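PDB 5DLK: TqaA, which probably releases a nonribosomal peptide by macrocyclization through its C-terminal condensation-like domain, the part of this large fungal synthetase present here. Local coordinates for residues A[24-29]-A[108-113]; A[56-61]-A[100-105]; A[79-84]-A[159-164]; A[431-436]-A[458-463]; A[435-440]-A[450-455]. One frame throughout, in Å; residues are numbered along the deposited sequence.

Contact 1: A[24-29]-A[108-113]; sequences SPIKDP and HPIQLV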
# COMPACT_ATOMS: atom_id res chain seq x y z
N SER A 24 4.98 -3.68 -23.09
CA SER A 24 4.65 -5.10 -22.96
C SER A 24 5.88 -6.00 -23.08
O SER A 24 6.62 -5.91 -24.07
CB SER A 24 3.61 -5.51 -24.00
OG SER A 24 3.52 -6.92 -24.08
N PRO A 25 6.12 -6.87 -22.09
CA PRO A 25 7.22 -7.83 -22.25
C PRO A 25 6.79 -9.03 -23.10
O PRO A 25 7.58 -9.96 -23.29
CB PRO A 25 7.53 -8.25 -20.81
CG PRO A 25 6.27 -8.03 -20.07
CD PRO A 25 5.58 -6.86 -20.72
N ILE A 26 5.55 -9.00 -23.58
CA ILE A 26 4.96 -10.08 -24.36
C ILE A 26 4.99 -9.69 -25.83
O ILE A 26 4.47 -8.63 -26.19
CB ILE A 26 3.47 -10.35 -24.00
CG1 ILE A 26 3.31 -10.92 -22.61
CG2 ILE A 26 2.90 -11.39 -24.96
CD1 ILE A 26 3.50 -9.90 -21.54
N LYS A 27 5.55 -10.54 -26.67
CA LYS A 27 5.53 -10.29 -28.11
C LYS A 27 4.09 -10.14 -28.64
O LYS A 27 3.82 -9.25 -29.44
CB LYS A 27 6.28 -11.41 -28.86
CG LYS A 27 5.55 -12.76 -28.93
CD LYS A 27 6.18 -13.72 -29.94
CE LYS A 27 6.95 -12.99 -31.04
NZ LYS A 27 7.09 -13.81 -32.28
N ASP A 28 3.18 -10.97 -28.15
CA ASP A 28 1.81 -11.00 -28.66
C ASP A 28 0.78 -10.97 -27.53
O ASP A 28 0.30 -12.03 -27.10
CB ASP A 28 1.61 -12.24 -29.54
CG ASP A 28 0.29 -12.24 -30.28
OD1 ASP A 28 -0.45 -11.23 -30.20
OD2 ASP A 28 0.00 -13.24 -30.96
N PRO A 29 0.44 -9.77 -27.04
CA PRO A 29 -0.53 -9.61 -25.95
C PRO A 29 -1.93 -10.13 -26.28
O PRO A 29 -2.58 -10.69 -25.40
CB PRO A 29 -0.57 -8.09 -25.72
CG PRO A 29 0.21 -7.47 -26.86
CD PRO A 29 1.16 -8.52 -27.34
N HIS A 108 7.61 -13.40 -14.02
CA HIS A 108 7.51 -12.17 -13.25
C HIS A 108 6.28 -11.52 -13.82
O HIS A 108 6.02 -11.60 -15.04
CB HIS A 108 8.74 -11.20 -13.32
CG HIS A 108 9.98 -11.72 -13.99
ND1 HIS A 108 10.86 -10.83 -14.58
CD2 HIS A 108 10.33 -12.96 -14.46
CE1 HIS A 108 11.80 -11.49 -15.24
NE2 HIS A 108 11.49 -12.79 -15.19
N PRO A 109 5.58 -10.75 -12.97
CA PRO A 109 4.17 -10.41 -13.14
C PRO A 109 3.87 -9.28 -14.12
O PRO A 109 4.58 -8.29 -14.21
CB PRO A 109 3.76 -10.00 -11.72
CG PRO A 109 4.99 -9.41 -11.11
CD PRO A 109 6.14 -10.15 -11.74
N ILE A 110 2.78 -9.45 -14.86
CA ILE A 110 2.34 -8.44 -15.81
C ILE A 110 0.90 -8.11 -15.51
O ILE A 110 0.19 -8.92 -14.92
CB ILE A 110 2.45 -8.94 -17.26
CG1 ILE A 110 1.72 -10.26 -17.40
CG2 ILE A 110 3.92 -9.13 -17.62
CD1 ILE A 110 1.61 -10.75 -18.84
N GLN A 111 0.46 -6.92 -15.90
CA GLN A 111 -0.94 -6.61 -15.72
C GLN A 111 -1.63 -6.38 -17.08
O GLN A 111 -1.10 -5.71 -17.96
CB GLN A 111 -1.11 -5.42 -14.77
CG GLN A 111 -0.46 -4.14 -15.18
CD GLN A 111 -0.22 -3.17 -14.01
OE1 GLN A 111 -1.11 -2.90 -13.20
NE2 GLN A 111 0.97 -2.61 -13.97
N LEU A 112 -2.77 -7.03 -17.25
CA LEU A 112 -3.59 -6.89 -18.45
C LEU A 112 -4.73 -5.95 -18.13
O LEU A 112 -5.58 -6.27 -17.30
CB LEU A 112 -4.11 -8.25 -18.92
CG LEU A 112 -3.15 -9.25 -19.56
CD1 LEU A 112 -2.20 -9.88 -18.55
CD2 LEU A 112 -3.90 -10.33 -20.31
N VAL A 113 -4.74 -4.79 -18.76
CA VAL A 113 -5.82 -3.84 -18.59
C VAL A 113 -6.93 -4.24 -19.56
O VAL A 113 -6.71 -4.27 -20.76
CB VAL A 113 -5.38 -2.40 -18.86
CG1 VAL A 113 -6.51 -1.44 -18.54
CG2 VAL A 113 -4.13 -2.06 -18.02
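Ile-110 of strand 108-115 meets Pro-25 and Ile-26 of the loop that leads into helix 29-38. The contact is wholly apolar. Ile-110 CG2 touches CG of the Pro-25 ring at 3.6 Å and also lies 4.0 Å from Ile-26 CD1. Ile-110 CD1 meets Ile-26 CD1 at 3.4 Å, which is tighter than usual for two carbons. These CD1 methyls make the closest approach, while the two isoleucine side chains cross at about a right angle. In Ile-110 the CG1 branch sits between the backbone N and the carbonyl carbon (chi1 54°). CG2 is thereby set beside the backbone N, where it reaches Pro-25. The loop carries its own brace: Ser-24 OG donates to Ile-26 O at 2.9 Å, in the carbonyl plane and on a lone pair. A few residues on, Asp-28 occupies the N-cap position of helix 29-38. Its OD1 accepts a weak hydrogen bond from Ala-31 N, a capping bond. Leu-32 of that helix also packs on Ile-110. Ile-26 further touches Leu-51 of strand 47-53 and His-105 of strand 100-105, the two strands that flank 108-115 in its antiparallel sheet.

Contact 2: A[56-61]-A[100-105]; sequences QAQHVF and TSFVEH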
# COMPACT_ATOMS: atom_id res chain seq x y z
N GLN A 56 7.42 -3.69 -8.84
CA GLN A 56 7.94 -4.46 -7.74
C GLN A 56 7.05 -4.30 -6.51
O GLN A 56 6.81 -5.27 -5.79
CB GLN A 56 9.38 -4.02 -7.40
CG GLN A 56 10.05 -4.92 -6.40
CD GLN A 56 11.55 -4.64 -6.32
OE1 GLN A 56 12.05 -3.79 -7.03
NE2 GLN A 56 12.24 -5.35 -5.44
N ALA A 57 6.54 -3.09 -6.29
CA ALA A 57 5.68 -2.86 -5.12
C ALA A 57 4.34 -3.61 -5.26
O ALA A 57 3.84 -4.21 -4.31
CB ALA A 57 5.43 -1.36 -4.92
N GLN A 58 3.76 -3.57 -6.46
CA GLN A 58 2.57 -4.40 -6.71
C GLN A 58 2.83 -5.86 -6.39
O GLN A 58 2.00 -6.52 -5.75
CB GLN A 58 2.12 -4.26 -8.16
CG GLN A 58 1.39 -2.97 -8.43
CD GLN A 58 0.91 -2.92 -9.87
OE1 GLN A 58 1.72 -2.99 -10.80
NE2 GLN A 58 -0.42 -2.85 -10.06
N HIS A 59 3.97 -6.36 -6.85
CA HIS A 59 4.36 -7.74 -6.60
C HIS A 59 4.58 -8.06 -5.13
O HIS A 59 4.29 -9.17 -4.67
CB HIS A 59 5.64 -8.05 -7.38
CG HIS A 59 5.83 -9.51 -7.68
ND1 HIS A 59 7.04 -10.03 -8.10
CD2 HIS A 59 4.97 -10.55 -7.62
CE1 HIS A 59 6.91 -11.33 -8.29
NE2 HIS A 59 5.67 -11.67 -8.01
N VAL A 60 5.11 -7.10 -4.38
CA VAL A 60 5.24 -7.26 -2.92
C VAL A 60 3.90 -7.64 -2.32
O VAL A 60 3.78 -8.61 -1.56
CB VAL A 60 5.76 -5.98 -2.24
CG1 VAL A 60 5.49 -5.99 -0.72
CG2 VAL A 60 7.24 -5.81 -2.52
N PHE A 61 2.87 -6.87 -2.67
CA PHE A 61 1.55 -7.11 -2.09
C PHE A 61 0.94 -8.41 -2.58
O PHE A 61 0.31 -9.13 -1.81
CB PHE A 61 0.63 -5.93 -2.39
CG PHE A 61 0.91 -4.72 -1.56
CD1 PHE A 61 0.91 -4.80 -0.18
CD2 PHE A 61 1.22 -3.49 -2.16
CE1 PHE A 61 1.19 -3.69 0.61
CE2 PHE A 61 1.49 -2.37 -1.38
CZ PHE A 61 1.48 -2.47 0.02
N THR A 100 -8.14 -4.52 -14.14
CA THR A 100 -6.87 -5.15 -14.45
C THR A 100 -6.80 -6.58 -13.92
O THR A 100 -7.22 -6.88 -12.80
CB THR A 100 -5.70 -4.29 -13.86
OG1 THR A 100 -5.71 -3.01 -14.50
CG2 THR A 100 -4.39 -4.94 -14.13
N SER A 101 -6.24 -7.45 -14.75
CA SER A 101 -6.00 -8.85 -14.47
C SER A 101 -4.48 -9.05 -14.37
O SER A 101 -3.72 -8.42 -15.13
CB SER A 101 -6.63 -9.70 -15.58
OG SER A 101 -6.03 -10.98 -15.71
N PHE A 102 -4.03 -9.89 -13.44
CA PHE A 102 -2.60 -10.11 -13.24
C PHE A 102 -2.25 -11.54 -13.56
O PHE A 102 -2.90 -12.47 -13.09
CB PHE A 102 -2.18 -9.80 -11.79
CG PHE A 102 -2.42 -8.39 -11.38
CD1 PHE A 102 -3.66 -8.00 -10.91
CD2 PHE A 102 -1.39 -7.46 -11.42
CE1 PHE A 102 -3.89 -6.68 -10.53
CE2 PHE A 102 -1.60 -6.15 -11.04
CZ PHE A 102 -2.85 -5.75 -10.60
N VAL A 103 -1.20 -11.73 -14.35
CA VAL A 103 -0.65 -13.07 -14.51
C VAL A 103 0.86 -12.98 -14.51
O VAL A 103 1.44 -11.90 -14.59
CB VAL A 103 -1.11 -13.79 -15.82
CG1 VAL A 103 -2.62 -13.95 -15.87
CG2 VAL A 103 -0.62 -13.03 -17.05
N GLU A 104 1.49 -14.13 -14.42
CA GLU A 104 2.92 -14.22 -14.45
C GLU A 104 3.35 -14.61 -15.86
O GLU A 104 2.82 -15.56 -16.40
CB GLU A 104 3.39 -15.27 -13.45
CG GLU A 104 4.48 -14.86 -12.50
CD GLU A 104 4.68 -15.89 -11.40
OE1 GLU A 104 4.45 -17.09 -11.64
OE2 GLU A 104 5.04 -15.50 -10.27
N HIS A 105 4.27 -13.86 -16.46
CA HIS A 105 5.28 -14.48 -17.34
C HIS A 105 6.72 -14.18 -17.24
O HIS A 105 7.19 -13.09 -16.90
CB HIS A 105 4.85 -14.38 -18.76
CG HIS A 105 5.67 -13.52 -19.67
ND1 HIS A 105 6.96 -13.77 -20.08
CD2 HIS A 105 5.22 -12.48 -20.44
CE1 HIS A 105 7.32 -12.82 -20.92
NE2 HIS A 105 6.28 -12.02 -21.16
O HOH W 1 5.08 -14.43 -7.58
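Gln-58 of helix 56-63 puts its amide nitrogen against the rim of the Phe-102 ring. This is the tightly packed, buried part of the contact. Gln-58 CG is anti to the carbonyl carbon (chi1 -77°), and the chain runs extended beyond it, carrying the amide out to the ring. NE2 lies 3.6 Å from Phe-102 CE2 and 3.8 Å from Phe-102 CZ, at the ring edge and near its plane. The amide and ring planes are 78° apart. NE2 donates to Ser-179 O and Gln-111 OE1, so its contact with the ring edge is packing and not a hydrogen bond. OE1 accepts from Thr-55 N. Thr-100 CG2 lies over one face of the ring, toward its rim. The other part is looser. His-59 NE2 and Glu-104 OE2 stand 4.5 Å apart without direct bonding. One water joins them, 2.9 Å from His-59 NE2 and 2.9 Å from Glu-104 OE2, to which it donates. Glu-104 is exposed there. Elsewhere on the helix, Ala-57 and Val-60 touch Phe-330 of strand 329-336. A short helix lodged between two chloramphenicol acetyltransferase-like halves is consistent with the condensation-domain fold.

Contact 3: A[79-84]-A[159-164]; sequences LNMDRL and FTLVSC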
# COMPACT_ATOMS: atom_id res chain seq x y z
N LEU A 79 -32.62 3.77 -0.25
CA LEU A 79 -31.63 3.08 -1.08
C LEU A 79 -32.20 2.67 -2.43
O LEU A 79 -33.28 2.09 -2.52
CB LEU A 79 -31.08 1.85 -0.36
CG LEU A 79 -29.97 1.12 -1.14
CD1 LEU A 79 -28.78 2.07 -1.40
CD2 LEU A 79 -29.51 -0.14 -0.41
N ASN A 80 -31.47 2.99 -3.49
CA ASN A 80 -31.85 2.58 -4.83
C ASN A 80 -30.94 1.45 -5.31
O ASN A 80 -29.81 1.70 -5.74
CB ASN A 80 -31.79 3.78 -5.77
CG ASN A 80 -32.34 3.48 -7.15
OD1 ASN A 80 -32.27 2.35 -7.64
ND2 ASN A 80 -32.88 4.51 -7.80
N MET A 81 -31.44 0.22 -5.24
CA MET A 81 -30.63 -0.96 -5.54
C MET A 81 -30.11 -0.99 -6.98
O MET A 81 -28.96 -1.38 -7.21
CB MET A 81 -31.42 -2.23 -5.24
CG MET A 81 -31.71 -2.43 -3.77
SD MET A 81 -30.28 -2.97 -2.80
CE MET A 81 -30.15 -4.68 -3.32
N ASP A 82 -30.93 -0.57 -7.94
CA ASP A 82 -30.47 -0.53 -9.33
C ASP A 82 -29.35 0.48 -9.53
O ASP A 82 -28.40 0.23 -10.27
CB ASP A 82 -31.62 -0.21 -10.29
CG ASP A 82 -32.43 -1.44 -10.66
OD1 ASP A 82 -31.99 -2.56 -10.32
OD2 ASP A 82 -33.51 -1.29 -11.28
N ARG A 83 -29.46 1.63 -8.87
CA ARG A 83 -28.45 2.67 -8.99
C ARG A 83 -27.15 2.22 -8.33
O ARG A 83 -26.06 2.49 -8.83
CB ARG A 83 -28.93 3.98 -8.37
CG ARG A 83 -28.01 5.16 -8.64
CD ARG A 83 -28.76 6.29 -9.31
NE ARG A 83 -29.90 6.71 -8.50
CZ ARG A 83 -30.83 7.57 -8.91
NH1 ARG A 83 -30.75 8.09 -10.13
NH2 ARG A 83 -31.83 7.91 -8.11
N LEU A 84 -27.27 1.52 -7.21
CA LEU A 84 -26.13 0.92 -6.55
C LEU A 84 -25.39 -0.02 -7.51
O LEU A 84 -24.17 0.07 -7.67
CB LEU A 84 -26.58 0.18 -5.29
CG LEU A 84 -25.62 0.11 -4.11
CD1 LEU A 84 -25.19 1.52 -3.66
CD2 LEU A 84 -26.29 -0.65 -2.98
N PHE A 159 -17.69 -7.21 -6.79
CA PHE A 159 -18.64 -6.60 -5.87
C PHE A 159 -19.68 -7.59 -5.41
O PHE A 159 -20.07 -8.48 -6.17
CB PHE A 159 -19.37 -5.42 -6.54
CG PHE A 159 -18.46 -4.33 -7.03
CD1 PHE A 159 -17.82 -4.44 -8.25
CD2 PHE A 159 -18.27 -3.20 -6.27
CE1 PHE A 159 -16.98 -3.42 -8.72
CE2 PHE A 159 -17.43 -2.17 -6.72
CZ PHE A 159 -16.78 -2.28 -7.94
N THR A 160 -20.10 -7.43 -4.16
CA THR A 160 -21.12 -8.30 -3.56
C THR A 160 -22.16 -7.40 -2.92
O THR A 160 -21.84 -6.39 -2.32
CB THR A 160 -20.52 -9.26 -2.49
OG1 THR A 160 -19.49 -10.06 -3.08
CG2 THR A 160 -21.59 -10.19 -1.93
N LEU A 161 -23.43 -7.79 -3.05
CA LEU A 161 -24.52 -7.02 -2.47
C LEU A 161 -25.42 -7.98 -1.72
O LEU A 161 -26.01 -8.87 -2.33
CB LEU A 161 -25.30 -6.30 -3.58
CG LEU A 161 -26.27 -5.19 -3.21
CD1 LEU A 161 -25.58 -4.18 -2.33
CD2 LEU A 161 -26.78 -4.53 -4.49
N VAL A 162 -25.48 -7.84 -0.40
CA VAL A 162 -26.21 -8.79 0.45
C VAL A 162 -27.36 -8.06 1.14
O VAL A 162 -27.14 -7.11 1.88
CB VAL A 162 -25.27 -9.45 1.49
CG1 VAL A 162 -26.03 -10.42 2.36
CG2 VAL A 162 -24.14 -10.18 0.78
N SER A 163 -28.59 -8.52 0.89
CA SER A 163 -29.78 -7.76 1.29
C SER A 163 -30.70 -8.52 2.25
O SER A 163 -30.91 -9.72 2.10
CB SER A 163 -30.61 -7.39 0.05
OG SER A 163 -29.87 -6.57 -0.84
N CYS A 164 -31.24 -7.80 3.22
CA CYS A 164 -32.39 -8.28 3.98
C CYS A 164 -33.65 -8.11 3.13
O CYS A 164 -33.71 -7.21 2.30
CB CYS A 164 -32.54 -7.51 5.29
SG CYS A 164 -31.17 -7.68 6.43
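Behind the contact of Met-81 with Leu-161, the flat amide of Asn-80 sits at the N-cap of helix 81-94, set back from the strand. Its OD1 accepts from Arg-83 N at 3.2 Å, with the donor 64° out of the carbonyl plane and thus above it. Met-81 begins the helix and bends at both chi2 (-75°) and chi3 (-74°). The bends curl its thioether round so that CE touches Leu-161 CD2 at 3.6 Å. The same methyl lies close to Ser-163 OG, at 3.1 Å. In this way the helix packs on the mixed sheet that holds strand 158-163, as in the alpha/beta sandwich of chloramphenicol acetyltransferase-like folds. On the other face of that strand, Val-162 is covered by helix 132-144. Leu-161 is shared between two helix residues. Its CD1 meets Leu-84 CD2 at 3.7 Å, and the two leucines run obliquely to one another. Leu-84 also touches Phe-193 and Tyr-197 of helix 186-197.

Contact 4: A[431-436]-A[458-463]; sequences DRLEVQ and AIITKF. With EDO (1,2-ethanediol), chain F.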
# COMPACT_ATOMS: atom_id res chain seq x y z
N ASP A 431 -6.30 9.98 19.93
CA ASP A 431 -6.03 9.68 21.34
C ASP A 431 -4.77 8.85 21.57
O ASP A 431 -4.37 8.63 22.70
CB ASP A 431 -7.23 8.96 21.97
CG ASP A 431 -7.31 7.50 21.56
OD1 ASP A 431 -7.09 7.21 20.36
OD2 ASP A 431 -7.59 6.64 22.42
N ARG A 432 -4.15 8.37 20.49
CA ARG A 432 -2.93 7.58 20.63
C ARG A 432 -2.16 7.54 19.30
O ARG A 432 -2.76 7.65 18.23
CB ARG A 432 -3.26 6.15 21.07
CG ARG A 432 -3.93 5.32 19.96
CD ARG A 432 -4.62 4.09 20.49
NE ARG A 432 -5.10 3.22 19.41
CZ ARG A 432 -6.18 3.47 18.66
NH1 ARG A 432 -6.90 4.57 18.88
NH2 ARG A 432 -6.53 2.62 17.70
N LEU A 433 -0.84 7.44 19.39
CA LEU A 433 -0.05 6.98 18.24
C LEU A 433 0.12 5.49 18.45
O LEU A 433 0.63 5.06 19.49
CB LEU A 433 1.31 7.69 18.15
CG LEU A 433 2.22 7.19 17.01
CD1 LEU A 433 1.75 7.71 15.67
CD2 LEU A 433 3.68 7.58 17.24
N GLU A 434 -0.34 4.69 17.50
CA GLU A 434 -0.26 3.25 17.66
C GLU A 434 0.91 2.67 16.87
O GLU A 434 0.96 2.82 15.66
CB GLU A 434 -1.56 2.59 17.23
CG GLU A 434 -1.65 1.15 17.64
CD GLU A 434 -3.04 0.60 17.43
OE1 GLU A 434 -3.88 0.74 18.35
OE2 GLU A 434 -3.30 0.08 16.34
N VAL A 435 1.85 2.06 17.57
CA VAL A 435 2.97 1.38 16.94
C VAL A 435 2.54 -0.07 16.71
O VAL A 435 2.14 -0.76 17.65
CB VAL A 435 4.25 1.48 17.80
CG1 VAL A 435 5.40 0.67 17.20
CG2 VAL A 435 4.65 2.95 18.02
N GLN A 436 2.60 -0.52 15.46
CA GLN A 436 2.17 -1.86 15.12
C GLN A 436 3.34 -2.61 14.51
O GLN A 436 3.98 -2.12 13.59
CB GLN A 436 1.01 -1.81 14.12
CG GLN A 436 -0.08 -0.80 14.50
CD GLN A 436 -1.11 -0.62 13.41
OE1 GLN A 436 -0.85 -0.92 12.24
NE2 GLN A 436 -2.30 -0.15 13.78
N ALA A 458 8.92 3.59 23.24
CA ALA A 458 9.60 4.26 24.34
C ALA A 458 10.55 5.35 23.84
O ALA A 458 10.65 6.43 24.41
CB ALA A 458 10.37 3.25 25.20
N ILE A 459 11.28 5.02 22.78
CA ILE A 459 12.20 6.00 22.17
C ILE A 459 11.44 7.17 21.58
O ILE A 459 11.84 8.33 21.78
CB ILE A 459 13.08 5.34 21.07
CG1 ILE A 459 13.96 4.25 21.69
CG2 ILE A 459 13.97 6.41 20.37
CD1 ILE A 459 14.39 3.20 20.69
N ILE A 460 10.34 6.90 20.88
CA ILE A 460 9.53 7.99 20.31
C ILE A 460 9.09 8.95 21.42
O ILE A 460 9.21 10.17 21.30
CB ILE A 460 8.29 7.44 19.59
CG1 ILE A 460 8.70 6.69 18.30
CG2 ILE A 460 7.33 8.57 19.24
CD1 ILE A 460 7.53 5.89 17.64
N THR A 461 8.54 8.39 22.50
CA THR A 461 8.11 9.25 23.61
C THR A 461 9.28 10.00 24.26
O THR A 461 9.15 11.16 24.62
CB THR A 461 7.37 8.43 24.67
OG1 THR A 461 6.18 7.90 24.08
CG2 THR A 461 7.00 9.32 25.85
N LYS A 462 10.43 9.34 24.39
CA LYS A 462 11.58 10.02 24.97
C LYS A 462 12.05 11.18 24.09
O LYS A 462 12.36 12.27 24.58
CB LYS A 462 12.71 9.01 25.20
CG LYS A 462 13.88 9.56 26.01
CD LYS A 462 14.61 8.45 26.76
CE LYS A 462 13.65 7.67 27.65
NZ LYS A 462 14.35 6.63 28.47
N PHE A 463 12.10 10.95 22.78
CA PHE A 463 12.48 12.01 21.84
C PHE A 463 11.55 13.22 21.95
O PHE A 463 12.00 14.37 21.95
CB PHE A 463 12.44 11.48 20.40
CG PHE A 463 13.65 10.65 20.00
CD1 PHE A 463 14.65 10.34 20.89
CD2 PHE A 463 13.76 10.19 18.68
CE1 PHE A 463 15.75 9.56 20.50
CE2 PHE A 463 14.86 9.43 18.27
CZ PHE A 463 15.85 9.12 19.16
C1 EDO F . -4.39 -3.85 12.16
O1 EDO F . -3.68 -2.67 11.77
C2 EDO F . -4.63 -4.73 10.94
O2 EDO F . -4.69 -6.11 11.34
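Leu-433 and Val-435 of strand 433-440 face Ile-460 of helix 446-465, a helix-on-sheet layer of the C-terminal half of this condensation fold. The apolar contact is made by one methyl. Ile-460 CD1 lies 4.2 Å from Leu-433 CD2 and 4.1 Å from Val-435 CG2. Ile-460 has CG1 anti to the carbonyl carbon (chi1 -69°) and an extended chi2 (170°), which carries CD1 to the strand. Its side chain and that of Val-435 run alongside each other, pointing opposite ways. Ile-460 is buried; Pro-275 and Ala-290 also pack on it. The side chain of Leu-433 is about 9 Å from that of Asn-392, a residue of the phosphopantetheine site, which holds no cofactor in this model. A salt-bridge network gathers at the start of the strand. Arg-432 NH1 bridges to Asp-431 OD1 at 3.0 Å, on the syn lone pair. Arg-432 NE bridges to Glu-434 OE1 at 3.0 Å, from 46° above the carboxylate plane. A hydrogen bond from a neutral amide extends the network: Gln-436 NE2 donates to Glu-434 OE2 at 2.8 Å, on the anti lone pair. Gln-436 OE1 receives a weak bond of 3.4 Å from O1 of a 1,2-ethanediol, probably from the crystallisation liquor.

Contact 5: A[435-440]-A[450-455]; sequences VQVCAN and TELANN. With EDO (1,2-ethanediol), chain F.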
# COMPACT_ATOMS: atom_id res chain seq x y z
N VAL A 435 1.85 2.06 17.57
CA VAL A 435 2.97 1.38 16.94
C VAL A 435 2.54 -0.07 16.71
O VAL A 435 2.14 -0.76 17.65
CB VAL A 435 4.25 1.48 17.80
CG1 VAL A 435 5.40 0.67 17.20
CG2 VAL A 435 4.65 2.95 18.02
N GLN A 436 2.60 -0.52 15.46
CA GLN A 436 2.17 -1.86 15.12
C GLN A 436 3.34 -2.61 14.51
O GLN A 436 3.98 -2.12 13.59
CB GLN A 436 1.01 -1.81 14.12
CG GLN A 436 -0.08 -0.80 14.50
CD GLN A 436 -1.11 -0.62 13.41
OE1 GLN A 436 -0.85 -0.92 12.24
NE2 GLN A 436 -2.30 -0.15 13.78
N VAL A 437 3.62 -3.81 15.01
CA VAL A 437 4.63 -4.65 14.41
C VAL A 437 3.93 -5.82 13.73
O VAL A 437 3.04 -6.46 14.33
CB VAL A 437 5.64 -5.17 15.45
CG1 VAL A 437 6.59 -6.18 14.81
CG2 VAL A 437 6.39 -4.00 16.11
N CYS A 438 4.32 -6.10 12.49
CA CYS A 438 3.75 -7.23 11.75
C CYS A 438 4.86 -8.07 11.15
O CYS A 438 5.67 -7.59 10.34
CB CYS A 438 2.80 -6.75 10.64
SG CYS A 438 1.95 -8.13 9.81
N ALA A 439 4.91 -9.34 11.54
CA ALA A 439 5.94 -10.23 11.05
C ALA A 439 5.53 -11.67 11.30
O ALA A 439 4.78 -11.96 12.23
CB ALA A 439 7.30 -9.95 11.75
N ASN A 440 6.05 -12.56 10.48
CA ASN A 440 5.85 -13.98 10.73
C ASN A 440 6.50 -14.42 12.05
O ASN A 440 7.58 -13.96 12.39
CB ASN A 440 6.41 -14.79 9.56
CG ASN A 440 6.02 -16.24 9.65
OD1 ASN A 440 6.66 -17.00 10.35
ND2 ASN A 440 4.96 -16.62 8.96
N THR A 450 6.74 -7.94 20.93
CA THR A 450 6.23 -7.08 21.99
C THR A 450 7.37 -6.16 22.43
O THR A 450 7.16 -4.97 22.66
CB THR A 450 5.67 -7.89 23.21
OG1 THR A 450 4.47 -8.58 22.83
CG2 THR A 450 5.31 -6.96 24.35
N GLU A 451 8.58 -6.71 22.53
CA GLU A 451 9.72 -5.91 22.98
C GLU A 451 10.09 -4.86 21.94
O GLU A 451 10.42 -3.73 22.29
CB GLU A 451 10.94 -6.79 23.27
CG GLU A 451 12.14 -6.03 23.86
CD GLU A 451 11.87 -5.38 25.23
OE1 GLU A 451 10.82 -5.64 25.86
OE2 GLU A 451 12.73 -4.59 25.70
N LEU A 452 10.03 -5.24 20.66
CA LEU A 452 10.28 -4.29 19.59
C LEU A 452 9.28 -3.13 19.64
O LEU A 452 9.67 -1.97 19.60
CB LEU A 452 10.21 -4.98 18.23
CG LEU A 452 10.44 -4.04 17.04
CD1 LEU A 452 11.82 -3.39 17.09
CD2 LEU A 452 10.20 -4.79 15.73
N ALA A 453 7.99 -3.44 19.73
CA ALA A 453 6.98 -2.38 19.77
C ALA A 453 7.16 -1.50 21.01
O ALA A 453 7.00 -0.27 20.95
CB ALA A 453 5.55 -2.99 19.73
N ASN A 454 7.49 -2.12 22.14
CA ASN A 454 7.74 -1.39 23.37
C ASN A 454 8.94 -0.45 23.28
O ASN A 454 8.86 0.70 23.68
CB ASN A 454 7.95 -2.36 24.53
CG ASN A 454 6.64 -2.92 25.06
OD1 ASN A 454 5.56 -2.39 24.74
ND2 ASN A 454 6.71 -3.98 25.84
N ASN A 455 10.05 -0.97 22.77
CA ASN A 455 11.28 -0.17 22.67
C ASN A 455 11.13 1.02 21.72
O ASN A 455 11.51 2.14 22.05
CB ASN A 455 12.45 -1.03 22.19
CG ASN A 455 12.90 -2.07 23.20
OD1 ASN A 455 13.64 -2.99 22.85
ND2 ASN A 455 12.43 -1.96 24.45
C1 EDO F . -4.39 -3.85 12.16
O1 EDO F . -3.68 -2.67 11.77
C2 EDO F . -4.63 -4.73 10.94
O2 EDO F . -4.69 -6.11 11.34
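A chi1 of 174° turns CG1 of Val-437 away from the backbone N and puts CG2 anti to the carbonyl carbon. Leu-452 likewise carries CG opposite its own N (chi1 179°). These torsions bring both valine methyls to Leu-452 CD2, which lies 3.9 Å from Val-437 CG2 and 4.0 Å from Val-437 CG1. The two side chains cross at about a right angle. Val-437 CG2 also rests on Ala-453 CB at 3.9 Å. The segments belong to consecutive elements, strand 433-440 and helix 446-465. The chain thus folds back on itself, laying the helix over the strand it has just left. The axes of segments 435-440 and 450-455 run roughly antiparallel, at 150°, and approach to 8.3 Å. The small Ala-453 fits this spacing. Two residues earlier in the strand, Val-435 turns its CG1 to the helix backbone, 4.2 Å from Ala-453 O. That oxygen also accepts from Ser-457 OG. On the exposed side of the helix, Asn-455 ND2 donates to Glu-451 OE2 at 2.9 Å, one turn back and from above the carboxylate plane.

In the fold
The five contacts span both halves of the condensation domain. Contacts 1 and 2 come first along the chain. Their centres are about 11 Å apart, and neighbouring strands 108-115 and 100-105 join them in one antiparallel sheet. Contact 3 interleaves with both in sequence but lies on the mixed sheet that holds strand 158-163, its centre about 30 Å from that of contact 2. Contacts 4 and 5 follow last, within the C-terminal half. They share Val-435 and Gln-436, and both pack helix 446-465 on strand 433-440, with centres about 12 Å apart. The centres of contacts 1 and 4 are about 44 Å apart, on opposite sides of the chain's centre. Contact 2 lies near the junction of the halves.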